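Local coordinates for N-terminal acetyltransferase B complex subunit NAT3 (Candida albicans, PDB 5K04), which probably transfers the acetyl group of acetyl-CoA to the N-termini of proteins, as the GNAT-family subunit of the NatB complex, at residues B[103-116]-B[150-163]. Numbering follows the deposited sequence.
Unlike the reference sequence in segment 150-163: L162 (reference Ser).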
ATOM      1  N   VAL B 103      15.179  -1.636 -26.677  1.00 44.02           N
ATOM      2  CA  VAL B 103      16.342  -0.792 -26.393  1.00 39.48           C
ATOM      3  C   VAL B 103      17.385  -0.908 -27.498  1.00 44.97           C
ATOM      4  O   VAL B 103      17.975   0.092 -27.918  1.00 34.31           O
ATOM      5  CB  VAL B 103      16.954  -1.169 -25.030  1.00 45.45           C
ATOM      6  CG1 VAL B 103      18.290  -0.461 -24.818  1.00 37.36           C
ATOM      7  CG2 VAL B 103      15.993  -0.861 -23.892  1.00 44.34           C
ATOM      8  N   LYS B 104      17.648  -2.138 -27.966  1.00 53.48           N
ATOM      9  CA  LYS B 104      18.655  -2.352 -29.005  1.00 48.43           C
ATOM     10  C   LYS B 104      18.330  -1.583 -30.277  1.00 47.84           C
ATOM     11  O   LYS B 104      19.235  -1.254 -31.053  1.00 44.19           O
ATOM     12  CB  LYS B 104      18.771  -3.838 -29.331  1.00 49.17           C
ATOM     13  CG  LYS B 104      19.444  -4.704 -28.269  1.00 49.24           C
ATOM     14  CD  LYS B 104      19.459  -6.136 -28.778  1.00 51.35           C
ATOM     15  CE  LYS B 104      20.029  -7.108 -27.780  1.00 60.58           C
ATOM     16  NZ  LYS B 104      19.900  -8.493 -28.304  1.00 70.58           N
ATOM     17  N   ASP B 105      17.048  -1.322 -30.520  1.00 51.76           N
ATOM     18  CA  ASP B 105      16.598  -0.579 -31.685  1.00 55.91           C
ATOM     19  C   ASP B 105      16.764   0.919 -31.519  1.00 59.32           C
ATOM     20  O   ASP B 105      16.485   1.660 -32.467  1.00 51.47           O
ATOM     21  CB  ASP B 105      15.127  -0.879 -31.974  1.00 53.44           C
ATOM     22  CG  ASP B 105      14.897  -2.301 -32.434  1.00 55.73           C
ATOM     23  OD1 ASP B 105      15.896  -3.012 -32.689  1.00 56.14           O
ATOM     24  OD2 ASP B 105      13.715  -2.707 -32.531  1.00 52.73           O
ATOM     25  N   THR B 106      17.168   1.381 -30.337  1.00 55.44           N
ATOM     26  CA  THR B 106      17.501   2.782 -30.166  1.00 46.49           C
ATOM     27  C   THR B 106      19.002   2.967 -30.339  1.00 45.30           C
ATOM     28  O   THR B 106      19.762   2.009 -30.468  1.00 39.97           O
ATOM     29  CB  THR B 106      17.043   3.301 -28.812  1.00 42.42           C
ATOM     30  OG1 THR B 106      17.873   2.744 -27.789  1.00 31.86           O
ATOM     31  CG2 THR B 106      15.584   2.941 -28.580  1.00 38.85           C
ATOM     32  N   LEU B 107      19.417   4.230 -30.372  1.00 46.11           N
ATOM     33  CA  LEU B 107      20.776   4.584 -30.739  1.00 47.10           C
ATOM     34  C   LEU B 107      21.718   4.557 -29.542  1.00 49.83           C
ATOM     35  O   LEU B 107      22.873   4.123 -29.665  1.00 40.37           O
ATOM     36  CB  LEU B 107      20.796   5.971 -31.382  1.00 51.36           C
ATOM     37  CG  LEU B 107      20.247   6.202 -32.794  1.00 66.54           C
ATOM     38  CD1 LEU B 107      20.633   7.601 -33.234  1.00 71.79           C
ATOM     39  CD2 LEU B 107      20.763   5.161 -33.798  1.00 62.65           C
ATOM     40  N   PHE B 108      21.247   5.031 -28.390  1.00 51.38           N
ATOM     41  CA  PHE B 108      22.056   5.077 -27.183  1.00 49.51           C
ATOM     42  C   PHE B 108      21.141   5.020 -25.977  1.00 43.35           C
ATOM     43  O   PHE B 108      19.919   5.145 -26.091  1.00 27.35           O
ATOM     44  CB  PHE B 108      22.931   6.336 -27.139  1.00 50.84           C
ATOM     45  CG  PHE B 108      22.153   7.621 -27.168  1.00 46.46           C
ATOM     46  CD1 PHE B 108      21.691   8.194 -25.991  1.00 42.75           C
ATOM     47  CD2 PHE B 108      21.891   8.261 -28.374  1.00 50.16           C
ATOM     48  CE1 PHE B 108      20.969   9.381 -26.012  1.00 42.96           C
ATOM     49  CE2 PHE B 108      21.172   9.453 -28.406  1.00 47.43           C
ATOM     50  CZ  PHE B 108      20.712  10.014 -27.219  1.00 43.24           C
ATOM     51  N   ILE B 109      21.759   4.830 -24.811  1.00 51.16           N
ATOM     52  CA  ILE B 109      21.099   4.973 -23.520  1.00 44.24           C
ATOM     53  C   ILE B 109      21.696   6.194 -22.833  1.00 41.09           C
ATOM     54  O   ILE B 109      22.920   6.364 -22.806  1.00 26.91           O
ATOM     55  CB  ILE B 109      21.255   3.713 -22.651  1.00 47.94           C
ATOM     56  CG1 ILE B 109      20.963   2.446 -23.471  1.00 52.96           C
ATOM     57  CG2 ILE B 109      20.321   3.788 -21.440  1.00 39.16           C
ATOM     58  CD1 ILE B 109      21.099   1.136 -22.675  1.00 39.41           C
ATOM     59  N   ASP B 110      20.832   7.064 -22.319  1.00 44.88           N
ATOM     60  CA  ASP B 110      21.274   8.210 -21.543  1.00 40.82           C
ATOM     61  C   ASP B 110      20.608   8.192 -20.167  1.00 45.18           C
ATOM     62  O   ASP B 110      19.735   7.362 -19.874  1.00 24.69           O
ATOM     63  CB  ASP B 110      20.998   9.525 -22.291  1.00 45.16           C
ATOM     64  CG  ASP B 110      19.588  10.041 -22.092  1.00 43.95           C
ATOM     65  OD1 ASP B 110      18.646   9.224 -22.020  1.00 45.25           O
ATOM     66  OD2 ASP B 110      19.421  11.274 -21.998  1.00 45.75           O
ATOM     67  N   LEU B 111      21.025   9.143 -19.333  1.00 46.30           N
ATOM     68  CA  LEU B 111      20.626   9.232 -17.940  1.00 39.95           C
ATOM     69  C   LEU B 111      21.158  10.541 -17.392  1.00 41.52           C
ATOM     70  O   LEU B 111      22.094  11.133 -17.936  1.00 26.41           O
ATOM     71  CB  LEU B 111      21.172   8.067 -17.114  1.00 40.18           C
ATOM     72  CG  LEU B 111      22.700   7.981 -17.191  1.00 47.17           C
ATOM     73  CD1 LEU B 111      23.405   8.697 -16.026  1.00 41.64           C
ATOM     74  CD2 LEU B 111      23.161   6.559 -17.289  1.00 50.63           C
ATOM     75  N   PHE B 112      20.579  10.955 -16.277  1.00 45.48           N
ATOM     76  CA  PHE B 112      21.008  12.148 -15.568  1.00 40.57           C
ATOM     77  C   PHE B 112      21.601  11.735 -14.237  1.00 40.79           C
ATOM     78  O   PHE B 112      20.980  10.977 -13.489  1.00 36.04           O
ATOM     79  CB  PHE B 112      19.847  13.111 -15.335  1.00 41.33           C
ATOM     80  CG  PHE B 112      19.239  13.661 -16.604  1.00 46.83           C
ATOM     81  CD1 PHE B 112      20.034  14.193 -17.607  1.00 51.16           C
ATOM     82  CD2 PHE B 112      17.872  13.662 -16.777  1.00 43.52           C
ATOM     83  CE1 PHE B 112      19.483  14.706 -18.754  1.00 51.44           C
ATOM     84  CE2 PHE B 112      17.304  14.179 -17.926  1.00 52.06           C
ATOM     85  CZ  PHE B 112      18.118  14.700 -18.921  1.00 57.32           C
ATOM     86  N   VAL B 113      22.800  12.235 -13.951  1.00 46.43           N
ATOM     87  CA  VAL B 113      23.436  12.125 -12.644  1.00 50.00           C
ATOM     88  C   VAL B 113      23.763  13.534 -12.173  1.00 47.00           C
ATOM     89  O   VAL B 113      24.282  14.349 -12.946  1.00 42.55           O
ATOM     90  CB  VAL B 113      24.708  11.246 -12.693  1.00 58.63           C
ATOM     91  CG1 VAL B 113      25.469  11.331 -11.399  1.00 56.33           C
ATOM     92  CG2 VAL B 113      24.328   9.806 -12.924  1.00 64.70           C
ATOM     93  N   LYS B 114      23.444  13.830 -10.917  1.00 47.34           N
ATOM     94  CA  LYS B 114      23.782  15.139 -10.382  1.00 51.83           C
ATOM     95  C   LYS B 114      25.295  15.317 -10.373  1.00 50.75           C
ATOM     96  O   LYS B 114      26.054  14.361 -10.201  1.00 41.93           O
ATOM     97  CB  LYS B 114      23.210  15.321  -8.975  1.00 53.21           C
ATOM     98  CG  LYS B 114      21.680  15.408  -8.913  1.00 57.69           C
ATOM     99  CD  LYS B 114      21.154  16.501  -9.835  1.00 62.49           C
ATOM    100  CE  LYS B 114      19.673  16.770  -9.620  1.00 64.35           C
ATOM    101  NZ  LYS B 114      19.154  17.718 -10.653  1.00 70.02           N
ATOM    102  N   VAL B 115      25.724  16.563 -10.587  1.00 58.43           N
ATOM    103  CA  VAL B 115      27.143  16.907 -10.695  1.00 54.20           C
ATOM    104  C   VAL B 115      27.905  16.547  -9.421  1.00 54.47           C
ATOM    105  O   VAL B 115      29.107  16.248  -9.464  1.00 48.42           O
ATOM    106  CB  VAL B 115      27.259  18.408 -11.051  1.00 60.39           C
ATOM    107  CG1 VAL B 115      28.612  18.968 -10.666  1.00 77.73           C
ATOM    108  CG2 VAL B 115      26.993  18.621 -12.563  1.00 52.20           C
ATOM    109  N   THR B 116      27.221  16.546  -8.276  1.00 53.08           N
ATOM    110  CA  THR B 116      27.819  16.226  -6.989  1.00 54.70           C
ATOM    111  C   THR B 116      27.849  14.733  -6.708  1.00 48.20           C
ATOM    112  O   THR B 116      28.434  14.312  -5.707  1.00 44.46           O
ATOM    113  CB  THR B 116      27.041  16.922  -5.878  1.00 53.56           C
ATOM    114  OG1 THR B 116      25.639  16.727  -6.099  1.00 45.36           O
ATOM    115  CG2 THR B 116      27.359  18.408  -5.868  1.00 54.95           C
ATOM    116  N   ILE B 150      15.576  14.697  -3.439  1.00 63.08           N
ATOM    117  CA  ILE B 150      16.714  15.230  -4.172  1.00 59.66           C
ATOM    118  C   ILE B 150      16.393  16.652  -4.606  1.00 62.02           C
ATOM    119  O   ILE B 150      15.277  16.937  -5.051  1.00 60.18           O
ATOM    120  CB  ILE B 150      17.065  14.337  -5.378  1.00 63.28           C
ATOM    121  CG1 ILE B 150      17.266  12.887  -4.907  1.00 67.62           C
ATOM    122  CG2 ILE B 150      18.323  14.856  -6.059  1.00 59.48           C
ATOM    123  CD1 ILE B 150      17.407  11.857  -6.025  1.00 65.56           C
ATOM    124  N   ASP B 151      17.368  17.549  -4.439  1.00 68.50           N
ATOM    125  CA  ASP B 151      17.307  18.918  -4.963  1.00 69.83           C
ATOM    126  C   ASP B 151      17.464  18.863  -6.481  1.00 67.38           C
ATOM    127  O   ASP B 151      18.570  18.682  -6.996  1.00 58.63           O
ATOM    128  CB  ASP B 151      18.404  19.767  -4.323  1.00 63.89           C
ATOM    129  CG  ASP B 151      18.239  21.250  -4.579  1.00 60.40           C
ATOM    130  OD1 ASP B 151      17.306  21.653  -5.305  1.00 62.00           O
ATOM    131  OD2 ASP B 151      19.051  22.028  -4.033  1.00 63.10           O
ATOM    132  N   ASP B 152      16.356  19.013  -7.213  1.00 75.00           N
ATOM    133  CA  ASP B 152      16.415  18.946  -8.673  1.00 81.12           C
ATOM    134  C   ASP B 152      17.002  20.202  -9.310  1.00 73.22           C
ATOM    135  O   ASP B 152      17.283  20.185 -10.514  1.00 70.12           O
ATOM    136  CB  ASP B 152      15.021  18.680  -9.250  1.00 91.29           C
ATOM    137  CG  ASP B 152      14.593  17.238  -9.090  1.00 96.98           C
ATOM    138  OD1 ASP B 152      15.480  16.379  -8.899  1.00 98.39           O
ATOM    139  OD2 ASP B 152      13.376  16.963  -9.153  1.00101.95           O
ATOM    140  N   SER B 153      17.187  21.276  -8.537  1.00 69.10           N
ATOM    141  CA  SER B 153      17.840  22.496  -8.996  1.00 67.22           C
ATOM    142  C   SER B 153      19.349  22.346  -9.170  1.00 71.47           C
ATOM    143  O   SER B 153      19.974  23.219  -9.783  1.00 71.80           O
ATOM    144  CB  SER B 153      17.560  23.634  -8.015  1.00 63.00           C
ATOM    145  OG  SER B 153      18.341  23.508  -6.836  1.00 58.54           O
ATOM    146  N   VAL B 154      19.949  21.270  -8.652  1.00 70.40           N
ATOM    147  CA  VAL B 154      21.373  21.033  -8.866  1.00 64.06           C
ATOM    148  C   VAL B 154      21.611  20.564 -10.295  1.00 59.70           C
ATOM    149  O   VAL B 154      20.869  19.729 -10.835  1.00 50.47           O
ATOM    150  CB  VAL B 154      21.917  20.007  -7.858  1.00 54.98           C
ATOM    151  CG1 VAL B 154      23.363  19.628  -8.200  1.00 48.25           C
ATOM    152  CG2 VAL B 154      21.811  20.536  -6.433  1.00 48.53           C
ATOM    153  N   ASP B 155      22.656  21.109 -10.916  1.00 61.51           N
ATOM    154  CA  ASP B 155      23.035  20.717 -12.264  1.00 60.73           C
ATOM    155  C   ASP B 155      23.238  19.208 -12.352  1.00 55.59           C
ATOM    156  O   ASP B 155      23.556  18.535 -11.366  1.00 36.19           O
ATOM    157  CB  ASP B 155      24.322  21.431 -12.692  1.00 61.90           C
ATOM    158  CG  ASP B 155      24.134  22.926 -12.882  1.00 60.08           C
ATOM    159  OD1 ASP B 155      23.087  23.467 -12.450  1.00 58.40           O
ATOM    160  OD2 ASP B 155      25.045  23.550 -13.469  1.00 50.71           O
ATOM    161  N   ALA B 156      23.071  18.677 -13.558  1.00 57.19           N
ATOM    162  CA  ALA B 156      23.275  17.261 -13.796  1.00 54.65           C
ATOM    163  C   ALA B 156      24.196  17.048 -14.990  1.00 48.26           C
ATOM    164  O   ALA B 156      24.402  17.934 -15.827  1.00 36.82           O
ATOM    165  CB  ALA B 156      21.951  16.536 -14.029  1.00 50.91           C
ATOM    166  N   PHE B 157      24.766  15.850 -15.034  1.00 52.71           N
ATOM    167  CA  PHE B 157      25.446  15.348 -16.213  1.00 50.66           C
ATOM    168  C   PHE B 157      24.498  14.402 -16.941  1.00 47.22           C
ATOM    169  O   PHE B 157      24.028  13.421 -16.354  1.00 36.64           O
ATOM    170  CB  PHE B 157      26.736  14.621 -15.836  1.00 46.04           C
ATOM    171  CG  PHE B 157      27.830  15.521 -15.362  1.00 50.35           C
ATOM    172  CD1 PHE B 157      28.143  16.673 -16.056  1.00 44.49           C
ATOM    173  CD2 PHE B 157      28.561  15.206 -14.221  1.00 52.98           C
ATOM    174  CE1 PHE B 157      29.165  17.506 -15.626  1.00 46.85           C
ATOM    175  CE2 PHE B 157      29.588  16.043 -13.784  1.00 52.63           C
ATOM    176  CZ  PHE B 157      29.892  17.192 -14.488  1.00 44.34           C
ATOM    177  N   ASP B 158      24.196  14.715 -18.197  1.00 53.15           N
ATOM    178  CA  ASP B 158      23.671  13.707 -19.105  1.00 44.98           C
ATOM    179  C   ASP B 158      24.820  12.814 -19.532  1.00 44.64           C
ATOM    180  O   ASP B 158      25.809  13.297 -20.096  1.00 30.56           O
ATOM    181  CB  ASP B 158      23.021  14.345 -20.327  1.00 48.68           C
ATOM    182  CG  ASP B 158      22.414  13.316 -21.270  1.00 47.71           C
ATOM    183  OD1 ASP B 158      21.339  12.779 -20.932  1.00 48.35           O
ATOM    184  OD2 ASP B 158      23.008  13.035 -22.333  1.00 42.38           O
ATOM    185  N   MET B 159      24.699  11.521 -19.237  1.00 54.92           N
ATOM    186  CA  MET B 159      25.687  10.514 -19.584  1.00 46.94           C
ATOM    187  C   MET B 159      25.087   9.591 -20.633  1.00 46.87           C
ATOM    188  O   MET B 159      23.913   9.218 -20.548  1.00 29.80           O
ATOM    189  CB  MET B 159      26.114   9.706 -18.348  1.00 45.91           C
ATOM    190  CG  MET B 159      26.677  10.568 -17.210  1.00 41.02           C
ATOM    191  SD  MET B 159      27.228   9.656 -15.795  1.00 27.55           S
ATOM    192  CE  MET B 159      28.660   8.953 -16.519  1.00 32.54           C
ATOM    193  N   ARG B 160      25.895   9.224 -21.622  1.00 49.10           N
ATOM    194  CA  ARG B 160      25.426   8.406 -22.724  1.00 46.79           C
ATOM    195  C   ARG B 160      26.304   7.180 -22.914  1.00 45.18           C
ATOM    196  O   ARG B 160      27.510   7.205 -22.651  1.00 31.03           O
ATOM    197  CB  ARG B 160      25.401   9.197 -24.013  1.00 45.05           C
ATOM    198  CG  ARG B 160      24.356  10.253 -24.067  1.00 47.86           C
ATOM    199  CD  ARG B 160      24.482  10.965 -25.389  1.00 53.48           C
ATOM    200  NE  ARG B 160      23.389  11.897 -25.621  1.00 54.28           N
ATOM    201  CZ  ARG B 160      23.088  12.382 -26.822  1.00 56.75           C
ATOM    202  NH1 ARG B 160      23.793  12.013 -27.881  1.00 60.33           N
ATOM    203  NH2 ARG B 160      22.082  13.230 -26.961  1.00 60.20           N
ATOM    204  N   LYS B 161      25.666   6.097 -23.372  1.00 47.67           N
ATOM    205  CA  LYS B 161      26.350   4.896 -23.843  1.00 45.15           C
ATOM    206  C   LYS B 161      25.807   4.538 -25.220  1.00 45.27           C
ATOM    207  O   LYS B 161      24.647   4.128 -25.347  1.00 35.04           O
ATOM    208  CB  LYS B 161      26.165   3.724 -22.887  1.00 45.25           C
ATOM    209  CG  LYS B 161      26.765   2.430 -23.429  1.00 46.37           C
ATOM    210  CD  LYS B 161      26.836   1.384 -22.323  1.00 51.17           C
ATOM    211  CE  LYS B 161      27.479   0.078 -22.786  1.00 47.90           C
ATOM    212  NZ  LYS B 161      27.223  -0.997 -21.773  1.00 46.66           N
ATOM    213  N   LEU B 162      26.642   4.695 -26.244  1.00 53.47           N
ATOM    214  CA  LEU B 162      26.261   4.277 -27.585  1.00 53.31           C
ATOM    215  C   LEU B 162      26.026   2.779 -27.626  1.00 48.67           C
ATOM    216  O   LEU B 162      26.758   1.999 -27.012  1.00 41.63           O
ATOM    217  CB  LEU B 162      27.338   4.655 -28.598  1.00 53.74           C
ATOM    218  CG  LEU B 162      27.165   6.007 -29.257  1.00 54.85           C
ATOM    219  CD1 LEU B 162      28.517   6.515 -29.680  1.00 63.25           C
ATOM    220  CD2 LEU B 162      26.253   5.859 -30.466  1.00 48.23           C
ATOM    221  N   LEU B 163      25.006   2.390 -28.355  1.00 50.87           N
ATOM    222  CA  LEU B 163      24.553   1.045 -28.619  1.00 53.06           C
ATOM    223  C   LEU B 163      25.073   0.554 -29.966  1.00 51.45           C
ATOM    224  O   LEU B 163      25.298   1.346 -30.887  1.00 41.13           O
ATOM    225  CB  LEU B 163      23.018   0.985 -28.609  1.00 57.62           C
ATOM    226  CG  LEU B 163      22.376   1.181 -27.227  1.00 57.97           C
ATOM    227  CD1 LEU B 163      20.854   1.328 -27.309  1.00 51.41           C
ATOM    228  CD2 LEU B 163      22.746   0.029 -26.300  1.00 61.53           C
TER
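In the central sheet of this GNAT fold, strand 108-114 pairs antiparallel with strand 156-162, which strand 130-135 borders beyond. Backbone bonds run from L163 N to L107 O through to V115 N and D155 O; I109-K161, L111-M159 and V113-F157 are the hydrogen-bonded pairs, and within L111-M159 only the bond from L111 N to M159 O is weak. On the face bearing F108, D110 and R160, the R160 guanidinium lies flat on the F108 ring, planes 20° apart, with F108 CZ 3.4 Å from R160 CZ. R160 runs extended from CG to NE, which carries the group over the ring; F132 gives it a second cation-pi partner. Next along this face D110 OD2 comes within 2.7 Å of D158 OD1, the carboxylates turned 55° apart, while D110 OD1 is bonded to H74. On the other face, beside the CoA pocket, L111 CD1 packs against M159 CB at 3.7 Å. V115 CG2 sits over the centre of the F157 ring. K114 bends at chi2 (-54°) and brings NZ to V154 O at 2.6 Å, in the carbonyl plane, and to D152 O at 3.1 Å, from above its plane. At the far end L163 CD1 meets V103 CG1 and I109 CG1. The short oxygen-oxygen approach suggests that one of the buried acids D110 and D158 holds a proton, while R160 NE makes a salt bridge to D158 OD2 at 3.5 Å; K114 ties the 151-154 turn to the strand end through two main-chain carbonyls.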